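Local coordinates for Lin1944 protein (Listeria innocua, PDB 3D7L) that is of unknown function but belongs to the short-chain dehydrogenase/reductase family and may therefore act as an oxidoreductase, at residues Gly37-Asp42 with Tyr53-Lys58. Sequence-based numbering, arbitrary orientation.
Sequences GDVTVD and YEQVGK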
# COMPACT_ATOMS: atom_id res chain seq x y z
N GLY D 37 18.32 10.06 -19.18
CA GLY D 37 19.06 10.45 -17.98
C GLY D 37 20.57 10.25 -17.98
O GLY D 37 21.11 9.47 -18.76
N ASP D 38 21.25 10.97 -17.07
CA ASP D 38 22.67 10.74 -16.77
C ASP D 38 22.94 9.25 -16.44
O ASP D 38 23.98 8.72 -16.76
CB ASP D 38 23.12 11.59 -15.58
CG ASP D 38 22.98 13.10 -15.83
OD1 ASP D 38 23.40 13.56 -16.92
OD2 ASP D 38 22.45 13.82 -14.94
N VAL D 39 22.00 8.60 -15.76
CA VAL D 39 22.13 7.18 -15.50
C VAL D 39 20.76 6.61 -15.82
O VAL D 39 19.77 7.34 -15.72
CB VAL D 39 22.57 6.89 -14.02
CG1 VAL D 39 22.93 5.44 -13.83
CG2 VAL D 39 23.82 7.70 -13.66
N THR D 40 20.69 5.36 -16.27
CA THR D 40 19.38 4.76 -16.52
C THR D 40 19.07 3.65 -15.52
O THR D 40 19.96 3.11 -14.88
CB THR D 40 19.18 4.27 -17.98
OG1 THR D 40 20.15 3.27 -18.31
CG2 THR D 40 19.28 5.43 -18.97
N VAL D 41 17.78 3.33 -15.39
CA VAL D 41 17.29 2.37 -14.41
C VAL D 41 15.92 1.83 -14.86
O VAL D 41 15.08 2.57 -15.35
CB VAL D 41 17.27 2.96 -12.94
CG1 VAL D 41 16.28 4.12 -12.80
CG2 VAL D 41 17.01 1.87 -11.87
N ASP D 42 15.76 0.51 -14.77
CA ASP D 42 14.45 -0.14 -14.82
C ASP D 42 14.11 -0.46 -13.37
O ASP D 42 14.69 -1.40 -12.78
CB ASP D 42 14.49 -1.43 -15.65
CG ASP D 42 13.14 -2.13 -15.70
OD1 ASP D 42 12.23 -1.75 -14.93
OD2 ASP D 42 12.99 -3.08 -16.49
N TYR D 53 22.78 2.44 -8.65
CA TYR D 53 23.40 2.95 -7.42
C TYR D 53 24.93 2.79 -7.37
O TYR D 53 25.62 3.64 -6.77
CB TYR D 53 22.74 2.35 -6.17
CG TYR D 53 21.39 2.95 -5.80
CD1 TYR D 53 21.22 4.35 -5.73
CD2 TYR D 53 20.30 2.13 -5.50
CE1 TYR D 53 19.97 4.90 -5.38
CE2 TYR D 53 19.06 2.68 -5.16
CZ TYR D 53 18.91 4.06 -5.09
OH TYR D 53 17.66 4.57 -4.74
N GLU D 54 25.46 1.72 -7.96
CA GLU D 54 26.92 1.55 -8.13
C GLU D 54 27.48 2.65 -9.04
O GLU D 54 28.50 3.27 -8.72
CB GLU D 54 27.30 0.20 -8.75
CG GLU D 54 26.91 -1.04 -7.96
CD GLU D 54 27.11 -2.34 -8.78
OE1 GLU D 54 26.26 -3.28 -8.67
OE2 GLU D 54 28.09 -2.41 -9.56
N GLN D 55 26.81 2.87 -10.17
CA GLN D 55 27.18 3.94 -11.08
C GLN D 55 27.19 5.30 -10.38
O GLN D 55 28.16 6.03 -10.48
CB GLN D 55 26.29 3.95 -12.33
CG GLN D 55 26.69 2.90 -13.41
CD GLN D 55 25.72 2.80 -14.62
OE1 GLN D 55 26.16 2.63 -15.76
NE2 GLN D 55 24.41 2.89 -14.37
N VAL D 56 26.11 5.61 -9.64
CA VAL D 56 25.91 6.94 -9.05
C VAL D 56 26.85 7.29 -7.89
O VAL D 56 27.22 8.45 -7.74
CB VAL D 56 24.44 7.13 -8.59
CG1 VAL D 56 24.28 8.42 -7.82
CG2 VAL D 56 23.51 7.13 -9.78
N GLY D 57 27.23 6.31 -7.06
CA GLY D 57 27.98 6.58 -5.83
C GLY D 57 27.17 7.30 -4.75
O GLY D 57 25.93 7.22 -4.74
N LYS D 58 27.85 8.01 -3.85
CA LYS D 58 27.18 8.67 -2.73
C LYS D 58 26.46 9.95 -3.14
O LYS D 58 27.03 10.77 -3.86
CB LYS D 58 28.17 8.97 -1.59
CG LYS D 58 28.51 7.77 -0.70
CD LYS D 58 27.43 7.58 0.36
CE LYS D 58 27.83 6.57 1.44
NZ LYS D 58 26.83 6.52 2.57
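V39 packs against Q55 and V56, where the edge strand 39-40 meets the last turn of helix 46-56 in the Rossmann-type fold of short-chain dehydrogenases/reductases. This strand is the outermost on its side of the parallel sheet, and backbone hydrogen bonds pair V39 with T31 and V41 with G33, joining it to strand 28-33. The chain then runs through the helix and returns as strand 59-64, beyond strands 28-33 and 5-9, so the contact belongs to a beta-alpha-beta crossover. V39 and Q55 have the nearest CA atoms across the segments, 7.5 Å apart.

Apolar packing divides between the two methyls of V39. CG2 meets CG2 of V56 at 3.9 Å, an ordinary van der Waals distance; V56 also touches I30 and L7, which continues this packing onto the neighbouring strands. CG1 faces Q55 instead and lies 4.0 Å from its CB. With chi1 of V39 at -170°, CG1 is anti to the backbone N and CG2 beside it, an orientation that gives each methyl a different helix residue. M52, one turn earlier, also touches V39.

At the helix end, G57 N donates to Y53 O (3.1 Å), and G57 leaves the helix with a positive phi of 69°.

The Q55 amide lies next to V39 CG1, on the exposed side of the contact. Extended beyond CG (chi2 175°), the chain carries the amide away from the helix and to V39. CD lies 3.9 Å from V39 CG1, and Q55 NE2 comes to 3.0 Å from the same methyl carbon, too close for relaxed packing, leaving the modelled amide position doubtful.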